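Local coordinates for structural protein ORF273 (Acidianus two-tailed virus, PDB 4ART) that has no established biochemical role but is a structural component of the virion, with a fold stable to heat and acid, at residues I75-E78 / S83-D86; D100-D105 / L264-L269; D211-I216 / L233-A238. All coordinates share one frame; numbering follows the deposited sequence.

Contact 1. Residues I75-E78 / S83-D86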
loop_
_atom_site.group_PDB
_atom_site.type_symbol
_atom_site.label_atom_id
_atom_site.label_comp_id
_atom_site.label_asym_id
_atom_site.label_seq_id
_atom_site.Cartn_x
_atom_site.Cartn_y
_atom_site.Cartn_z
ATOM N N ILE A 75 11.769 19.096 -9.513
ATOM C CA ILE A 75 11.618 20.055 -10.621
ATOM C C ILE A 75 12.799 21.033 -10.598
ATOM O O ILE A 75 13.386 21.299 -11.646
ATOM C CB ILE A 75 10.237 20.780 -10.606
ATOM C CG1 ILE A 75 9.021 19.800 -10.608
ATOM C CG2 ILE A 75 10.120 21.870 -11.681
ATOM C CD1 ILE A 75 8.498 19.097 -11.915
ATOM N N GLU A 76 13.167 21.528 -9.404
ATOM C CA GLU A 76 14.313 22.430 -9.209
ATOM C C GLU A 76 15.641 21.759 -9.605
ATOM O O GLU A 76 16.510 22.426 -10.158
ATOM C CB GLU A 76 14.363 22.972 -7.767
ATOM C CG GLU A 76 13.170 23.838 -7.383
ATOM C CD GLU A 76 13.022 25.131 -8.164
ATOM O OE1 GLU A 76 13.606 26.150 -7.729
ATOM O OE2 GLU A 76 12.332 25.123 -9.211
ATOM N N VAL A 77 15.767 20.431 -9.398
ATOM C CA VAL A 77 16.940 19.650 -9.817
ATOM C C VAL A 77 16.968 19.602 -11.355
ATOM O O VAL A 77 17.998 19.924 -11.970
ATOM C CB VAL A 77 16.978 18.235 -9.166
ATOM C CG1 VAL A 77 18.083 17.378 -9.786
ATOM C CG2 VAL A 77 17.173 18.337 -7.653
ATOM N N GLU A 78 15.808 19.253 -11.956
ATOM C CA GLU A 78 15.541 19.168 -13.402
ATOM C C GLU A 78 15.855 20.495 -14.133
ATOM O O GLU A 78 16.108 20.473 -15.343
ATOM C CB GLU A 78 14.064 18.741 -13.627
ATOM C CG GLU A 78 13.819 17.947 -14.903
ATOM C CD GLU A 78 12.386 17.748 -15.374
ATOM O OE1 GLU A 78 11.442 18.247 -14.718
ATOM O OE2 GLU A 78 12.213 17.101 -16.432
ATOM N N SER A 83 20.468 20.612 -6.253
ATOM C CA SER A 83 21.208 19.390 -6.547
ATOM C C SER A 83 20.716 18.203 -5.753
ATOM O O SER A 83 20.605 18.259 -4.522
ATOM C CB SER A 83 22.699 19.572 -6.306
ATOM O OG SER A 83 23.362 18.332 -6.492
ATOM N N ALA A 84 20.551 17.085 -6.456
ATOM C CA ALA A 84 20.150 15.813 -5.862
ATOM C C ALA A 84 21.254 15.323 -4.884
ATOM O O ALA A 84 20.965 14.545 -3.979
ATOM C CB ALA A 84 19.876 14.771 -6.964
ATOM N N ASN A 85 22.488 15.872 -5.022
ATOM C CA ASN A 85 23.639 15.542 -4.175
ATOM C C ASN A 85 23.497 16.080 -2.760
ATOM O O ASN A 85 24.083 15.526 -1.842
ATOM C CB ASN A 85 24.953 16.012 -4.811
ATOM C CG ASN A 85 25.203 15.419 -6.176
ATOM O OD1 ASN A 85 25.007 14.221 -6.419
ATOM N ND2 ASN A 85 25.625 16.255 -7.113
ATOM N N ASP A 86 22.671 17.113 -2.585
ATOM C CA ASP A 86 22.402 17.747 -1.287
ATOM C C ASP A 86 21.387 17.005 -0.412
ATOM O O ASP A 86 21.247 17.333 0.762
ATOM C CB ASP A 86 21.966 19.210 -1.520
ATOM C CG ASP A 86 23.053 20.108 -2.085
ATOM O OD1 ASP A 86 24.231 19.956 -1.673
ATOM O OD2 ASP A 86 22.726 20.981 -2.906
#

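Contact 2. Residues D100-D105 / L264-L269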
loop_
_atom_site.group_PDB
_atom_site.type_symbol
_atom_site.label_atom_id
_atom_site.label_comp_id
_atom_site.label_asym_id
_atom_site.label_seq_id
_atom_site.Cartn_x
_atom_site.Cartn_y
_atom_site.Cartn_z
ATOM N N ASP A 100 -5.168 1.424 15.544
ATOM C CA ASP A 100 -4.498 0.143 15.360
ATOM C C ASP A 100 -3.543 0.197 14.171
ATOM O O ASP A 100 -2.439 -0.341 14.245
ATOM C CB ASP A 100 -5.537 -0.972 15.185
ATOM C CG ASP A 100 -6.462 -1.159 16.381
ATOM O OD1 ASP A 100 -5.944 -1.330 17.525
ATOM O OD2 ASP A 100 -7.697 -1.128 16.184
ATOM N N GLU A 101 -3.969 0.873 13.087
ATOM C CA GLU A 101 -3.207 1.055 11.852
ATOM C C GLU A 101 -2.045 1.997 12.106
ATOM O O GLU A 101 -0.941 1.743 11.626
ATOM C CB GLU A 101 -4.111 1.602 10.743
ATOM C CG GLU A 101 -3.498 1.435 9.365
ATOM C CD GLU A 101 -4.414 1.774 8.208
ATOM O OE1 GLU A 101 -5.621 1.439 8.279
ATOM O OE2 GLU A 101 -3.919 2.362 7.218
ATOM N N PHE A 102 -2.289 3.072 12.873
ATOM C CA PHE A 102 -1.269 4.026 13.305
ATOM C C PHE A 102 -0.144 3.281 14.037
ATOM O O PHE A 102 1.014 3.412 13.664
ATOM C CB PHE A 102 -1.901 5.095 14.234
ATOM C CG PHE A 102 -0.943 6.064 14.887
ATOM C CD1 PHE A 102 -0.197 6.958 14.121
ATOM C CD2 PHE A 102 -0.847 6.143 16.267
ATOM C CE1 PHE A 102 0.670 7.869 14.726
ATOM C CE2 PHE A 102 0.021 7.063 16.870
ATOM C CZ PHE A 102 0.767 7.920 16.097
ATOM N N LEU A 103 -0.493 2.455 15.031
ATOM C CA LEU A 103 0.497 1.680 15.804
ATOM C C LEU A 103 1.228 0.679 14.927
ATOM O O LEU A 103 2.447 0.544 15.025
ATOM C CB LEU A 103 -0.174 0.981 16.992
ATOM C CG LEU A 103 -0.770 1.876 18.072
ATOM C CD1 LEU A 103 -1.365 1.020 19.167
ATOM C CD2 LEU A 103 0.265 2.866 18.643
ATOM N N PHE A 104 0.498 0.039 14.007
ATOM C CA PHE A 104 1.109 -0.906 13.079
ATOM C C PHE A 104 2.112 -0.209 12.134
ATOM O O PHE A 104 3.209 -0.714 11.912
ATOM C CB PHE A 104 0.043 -1.705 12.321
ATOM C CG PHE A 104 0.633 -2.649 11.323
ATOM C CD1 PHE A 104 1.170 -3.868 11.733
ATOM C CD2 PHE A 104 0.677 -2.316 9.978
ATOM C CE1 PHE A 104 1.779 -4.723 10.817
ATOM C CE2 PHE A 104 1.244 -3.195 9.056
ATOM C CZ PHE A 104 1.787 -4.399 9.482
ATOM N N ASP A 105 1.734 0.945 11.590
ATOM C CA ASP A 105 2.595 1.737 10.720
ATOM C C ASP A 105 3.858 2.193 11.464
ATOM O O ASP A 105 4.917 2.171 10.872
ATOM C CB ASP A 105 1.840 2.959 10.167
ATOM C CG ASP A 105 0.771 2.654 9.122
ATOM O OD1 ASP A 105 0.520 1.443 8.851
ATOM O OD2 ASP A 105 0.151 3.616 8.614
ATOM N N LEU A 264 6.167 5.036 23.984
ATOM C CA LEU A 264 5.532 3.914 24.662
ATOM C C LEU A 264 4.315 4.364 25.453
ATOM O O LEU A 264 3.338 3.618 25.517
ATOM C CB LEU A 264 6.539 3.064 25.446
ATOM C CG LEU A 264 7.688 2.529 24.569
ATOM C CD1 LEU A 264 8.785 1.954 25.407
ATOM C CD2 LEU A 264 7.187 1.510 23.535
ATOM N N LYS A 265 4.300 5.637 25.908
ATOM C CA LYS A 265 3.120 6.212 26.559
ATOM C C LYS A 265 2.019 6.337 25.485
ATOM O O LYS A 265 0.858 6.034 25.754
ATOM C CB LYS A 265 3.454 7.582 27.187
ATOM C CG LYS A 265 2.302 8.255 27.944
ATOM C CD LYS A 265 2.185 7.784 29.401
ATOM C CE LYS A 265 0.967 8.350 30.096
ATOM N NZ LYS A 265 0.974 8.050 31.554
ATOM N N LEU A 266 2.417 6.705 24.250
ATOM C CA LEU A 266 1.559 6.865 23.081
ATOM C C LEU A 266 0.695 5.646 22.746
ATOM O O LEU A 266 -0.492 5.819 22.483
ATOM C CB LEU A 266 2.403 7.270 21.859
ATOM C CG LEU A 266 1.644 7.741 20.648
ATOM C CD1 LEU A 266 0.747 8.859 21.009
ATOM C CD2 LEU A 266 2.578 8.171 19.561
ATOM N N GLU A 267 1.283 4.429 22.753
ATOM C CA GLU A 267 0.586 3.170 22.445
ATOM C C GLU A 267 -0.545 2.865 23.436
ATOM O O GLU A 267 -1.423 2.070 23.117
ATOM C CB GLU A 267 1.549 1.970 22.326
ATOM C CG GLU A 267 2.966 2.300 21.860
ATOM C CD GLU A 267 3.377 1.957 20.440
ATOM O OE1 GLU A 267 2.865 0.956 19.886
ATOM O OE2 GLU A 267 4.279 2.647 19.912
ATOM N N ARG A 268 -0.563 3.536 24.597
ATOM C CA ARG A 268 -1.604 3.380 25.610
ATOM C C ARG A 268 -2.840 4.255 25.333
ATOM O O ARG A 268 -3.878 4.054 25.970
ATOM C CB ARG A 268 -1.052 3.736 27.015
ATOM C CG ARG A 268 0.263 3.057 27.379
ATOM C CD ARG A 268 0.729 3.300 28.814
ATOM N NE ARG A 268 -0.284 3.013 29.840
ATOM C CZ ARG A 268 -0.716 1.799 30.173
ATOM N NH1 ARG A 268 -0.263 0.726 29.536
ATOM N NH2 ARG A 268 -1.628 1.652 31.126
ATOM N N LEU A 269 -2.734 5.226 24.404
ATOM C CA LEU A 269 -3.792 6.209 24.127
ATOM C C LEU A 269 -4.915 5.895 23.087
ATOM O O LEU A 269 -4.952 6.475 22.001
ATOM C CB LEU A 269 -3.187 7.616 23.953
ATOM C CG LEU A 269 -2.145 8.051 25.006
ATOM C CD1 LEU A 269 -1.522 9.371 24.637
ATOM C CD2 LEU A 269 -2.749 8.123 26.407
#

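Contact 3. Residues D211-I216 / L233-A238. With SO4 (sulfate ion), chain F.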
loop_
_atom_site.group_PDB
_atom_site.type_symbol
_atom_site.label_atom_id
_atom_site.label_comp_id
_atom_site.label_asym_id
_atom_site.label_seq_id
_atom_site.Cartn_x
_atom_site.Cartn_y
_atom_site.Cartn_z
ATOM N N ASP A 211 7.810 -10.234 1.559
ATOM C CA ASP A 211 6.416 -9.905 1.269
ATOM C C ASP A 211 5.446 -10.624 2.206
ATOM O O ASP A 211 4.469 -10.025 2.644
ATOM C CB ASP A 211 6.099 -10.103 -0.235
ATOM C CG ASP A 211 6.683 -9.012 -1.142
ATOM O OD1 ASP A 211 7.354 -8.104 -0.620
ATOM O OD2 ASP A 211 6.484 -9.088 -2.395
ATOM N N GLU A 212 5.747 -11.884 2.579
ATOM C CA GLU A 212 4.941 -12.610 3.583
ATOM C C GLU A 212 5.102 -11.939 4.954
ATOM O O GLU A 212 4.140 -11.860 5.718
ATOM C CB GLU A 212 5.472 -14.027 3.744
ATOM C CG GLU A 212 5.166 -14.897 2.561
ATOM C CD GLU A 212 5.822 -16.241 2.692
ATOM O OE1 GLU A 212 7.062 -16.330 2.519
ATOM O OE2 GLU A 212 5.097 -17.195 3.047
ATOM N N ALA A 213 6.328 -11.468 5.264
ATOM C CA ALA A 213 6.617 -10.808 6.544
ATOM C C ALA A 213 5.904 -9.455 6.694
ATOM O O ALA A 213 5.709 -8.986 7.808
ATOM C CB ALA A 213 8.125 -10.649 6.727
ATOM N N LEU A 214 5.487 -8.838 5.590
ATOM C CA LEU A 214 4.712 -7.603 5.659
ATOM C C LEU A 214 3.253 -8.009 5.920
ATOM O O LEU A 214 2.603 -7.440 6.780
ATOM C CB LEU A 214 4.760 -6.845 4.303
ATOM C CG LEU A 214 6.014 -6.054 3.901
ATOM C CD1 LEU A 214 5.863 -5.535 2.474
ATOM C CD2 LEU A 214 6.273 -4.879 4.849
ATOM N N ARG A 215 2.731 -8.973 5.137
ATOM C CA ARG A 215 1.338 -9.466 5.153
ATOM C C ARG A 215 0.851 -10.111 6.443
ATOM O O ARG A 215 -0.198 -9.725 6.939
ATOM C CB ARG A 215 1.077 -10.355 3.939
ATOM C CG ARG A 215 1.028 -9.557 2.623
ATOM C CD ARG A 215 0.561 -10.411 1.458
ATOM N NE ARG A 215 0.320 -9.599 0.256
ATOM C CZ ARG A 215 1.128 -9.545 -0.796
ATOM N NH1 ARG A 215 2.228 -10.284 -0.836
ATOM N NH2 ARG A 215 0.811 -8.796 -1.843
ATOM N N ILE A 216 1.601 -11.068 6.997
ATOM C CA ILE A 216 1.208 -11.760 8.232
ATOM C C ILE A 216 0.924 -10.821 9.447
ATOM O O ILE A 216 -0.157 -10.934 10.028
ATOM C CB ILE A 216 2.142 -12.950 8.536
ATOM C CG1 ILE A 216 1.965 -14.049 7.455
ATOM C CG2 ILE A 216 1.913 -13.471 9.949
ATOM C CD1 ILE A 216 3.029 -15.094 7.483
ATOM N N LEU A 233 4.075 -12.896 15.836
ATOM C CA LEU A 233 4.993 -12.782 16.968
ATOM C C LEU A 233 6.359 -13.373 16.595
ATOM O O LEU A 233 7.377 -12.785 16.952
ATOM C CB LEU A 233 4.389 -13.471 18.189
ATOM C CG LEU A 233 3.360 -12.714 19.047
ATOM C CD1 LEU A 233 2.395 -11.830 18.301
ATOM C CD2 LEU A 233 2.661 -13.654 19.994
ATOM N N LYS A 234 6.384 -14.507 15.845
ATOM C CA LYS A 234 7.624 -15.121 15.348
ATOM C C LYS A 234 8.384 -14.133 14.459
ATOM O O LYS A 234 9.582 -13.924 14.646
ATOM C CB LYS A 234 7.336 -16.436 14.581
ATOM C CG LYS A 234 7.721 -17.673 15.377
ATOM C CD LYS A 234 7.296 -18.978 14.710
ATOM C CE LYS A 234 7.551 -20.151 15.641
ATOM N NZ LYS A 234 7.658 -21.454 14.920
ATOM N N ILE A 235 7.667 -13.475 13.535
ATOM C CA ILE A 235 8.244 -12.485 12.624
ATOM C C ILE A 235 8.733 -11.276 13.421
ATOM O O ILE A 235 9.836 -10.793 13.152
ATOM C CB ILE A 235 7.243 -12.101 11.515
ATOM C CG1 ILE A 235 6.935 -13.323 10.615
ATOM C CG2 ILE A 235 7.786 -10.910 10.695
ATOM C CD1 ILE A 235 5.740 -13.203 9.660
ATOM N N ALA A 236 7.898 -10.775 14.368
ATOM C CA ALA A 236 8.197 -9.639 15.238
ATOM C C ALA A 236 9.507 -9.884 15.988
ATOM O O ALA A 236 10.393 -9.032 15.947
ATOM C CB ALA A 236 7.072 -9.427 16.255
ATOM N N HIS A 237 9.640 -11.064 16.631
ATOM C CA HIS A 237 10.824 -11.447 17.381
ATOM C C HIS A 237 12.071 -11.395 16.512
ATOM O O HIS A 237 13.056 -10.806 16.937
ATOM C CB HIS A 237 10.654 -12.843 18.012
ATOM C CG HIS A 237 9.819 -12.834 19.250
ATOM N ND1 HIS A 237 8.859 -13.810 19.504
ATOM C CD2 HIS A 237 10.014 -12.129 20.386
ATOM C CE1 HIS A 237 8.366 -13.519 20.688
ATOM N NE2 HIS A 237 9.062 -12.543 21.276
ATOM N N ALA A 238 12.011 -11.981 15.286
ATOM C CA ALA A 238 13.133 -12.001 14.345
ATOM C C ALA A 238 13.460 -10.595 13.853
ATOM O O ALA A 238 14.621 -10.227 13.807
ATOM C CB ALA A 238 12.837 -12.923 13.167
HETATM S S SO4 F . -2.366 -7.197 -0.272
HETATM O O1 SO4 F . -2.097 -8.327 0.630
HETATM O O2 SO4 F . -1.129 -6.448 -0.540
HETATM O O3 SO4 F . -2.898 -7.666 -1.548
HETATM O O4 SO4 F . -3.339 -6.314 0.390
#

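Contact 1. Residues I75-E78 / S83-D86
Val77 turns CG1 anti to its own backbone N (chi1 171°) and CG2 anti to its carbonyl carbon, which spreads both methyls of the fork before the backbone of Ser83 and Ala84. The contact thus lies in a helix-turn-strand connection: a short loop after helix 70-78 brings the chain back against it, and an ST turn at Ser83 overlaps the start of the 3-10 segment 84-86, which leads into strand 87-96. The backbones come within 5.4 Å between Val77 CA and Ser83 CA. CG2 rests against the peptide link itself, 3.8 Å from Ala84 N and 4.0 Å from Ser83 C. CG1 reaches over to Ala84, where it stands 4.2 Å from CB, a methyl-to-methyl contact. No hydrogen bond joins the two segments; they meet by van der Waals contact of the valine methyls with a peptide link and a methyl, at the surface of the molecule. Several polar groups of the turn have partners of their own. The CA-CB bond of Ser83 points away from the helix, and the hydroxyl serves the turn instead of the contact. Ser83 O accepts the backbone N of Asp86 and also bonds the hydroxyl of Tyr73, one helical turn before Val77, so the same carbonyl closes the 3-10 turn and fastens it to the helix. Ala84 also lies against Val132, and Asn85 O takes ND2 of Asn136, linking the turn to a further loop. Within the ST turn, Ser83 OG accepts the backbone N of Asn85 at 3.0 Å, with an N-H...O angle of 153°.

Contact 2. Residues D100-D105 / L264-L269
The helical backbone at 100-105 and the C-terminal segment 264-269 approach most closely at Leu103 and Glu267, whose CA atoms lie 6.8 Å apart, where a type I beta turn runs from Leu266 to Leu269. Leu103 is directed toward this turn and its two methyls divide the work. CD2 lies 3.5 Å from Glu267 OE1 and 3.7 Å from Glu267 CD, while CD1 faces the backbone, 4.1 Å from Glu267 O. The glutamate folds back to meet it: a bend at chi2 (-105°) swings the carboxylate in beside the leucine, and Glu267 CB adds a further contact to CD2 at 4.0 Å. Next to this mixed pair is a purely apolar one. Leu266 brings CD2 to the rim of the Phe102 ring, near the ring plane, 3.9 Å from both CE2 and CZ of Phe102; the two side chains cross at about a right angle. Both residues are buried, because the contact borders the large mixed sheet. Phe102 settles on Tyr154 and Ala156 of strand 154-161 and on Val144 of strand 139-146, and Leu266 shares Tyr154 with it. The C-terminal helix is itself secured to the sheet just before this turn by the Cys250-Cys263 disulfide, which joins it to strand 247-253. No hydrogen bond crosses between the segments. Glu267 OE1 lies close to Asp107 OD2, one helical turn beyond Leu103, and the proximity of two carboxylates could raise the pKa of one of them, and an acidic medium would then favour its protonated form. On the far side of helix 99-108, Phe104 turns from the C-terminal segment toward Pro217 and Tyr221 of helix 210-221.

Contact 3. Residues D211-I216 / L233-A238
Ala213 and Ile216, three residues apart on helix 210-221, receive Ile235 from helix 229-242; the axes of the two short segments pass 10.0 Å apart with their directions 120° from each other. The first residue of the segment, Asp211, looks instead to the subunit interface, where OD1 makes a salt bridge to Arg215 NH2 of the second subunit, and the reverse pair repeats it. Glu212 runs out from the helix to bond Thr209 through OE1 and Asn192 ND2 of the second subunit through OE2. Ala213 supplies just a methyl, its CB 4.0 Å from Ile235 CG2. Arg215, extended from CG to NE, carries its guanidinium to a sulfate, probably from the crystallisation liquor. The ion sits at the edge and in the plane of the group: NE gives O1 a nearly straight bond of 2.8 Å (163°), NH2 a weak one of 3.3 Å to O2. Ser112 OG and Ser114 OG of the second subunit also hydrogen-bond the sulfate. Ile216 has CG1 beside its backbone N (chi1 -67°), leaving CG2 anti to that N, and meets the end of Ile235 at about a right angle, CB and CG2 each 3.8 Å from Ile235 CD1. Tyr208 touches both isoleucines. Between these segments the contact is mainly aliphatic, with no hydrogen bond, whereas Asp211 and Arg215 pair across the subunit interface and Glu212 bonds both within its chain and across it; the crossed arginine salt bridges probably offset the closeness of the two Asp211 carboxylates in the dimer.

Overall arrangement
Contact 1 comes first along the chain and joins neighbours in sequence, whereas contact 2 closes a long excursion of the chain, within which contact 3 is nested. Strand 87-96 of the large mixed sheet connects the first two directly: it leaves the turn of contact 1 and delivers the chain to helix 99-108 of contact 2. Contact 1 is remote, its centre 36 Å from that of contact 2 and 37 Å from that of contact 3, across the centre of the chain. Contacts 2 and 3 have centres 18 Å apart and touch where Phe104 CZ lies 4.1 Å from Leu214 O, so packing continues from the C-terminal turn through helix 99-108 to helix 210-221 and the dimer interface.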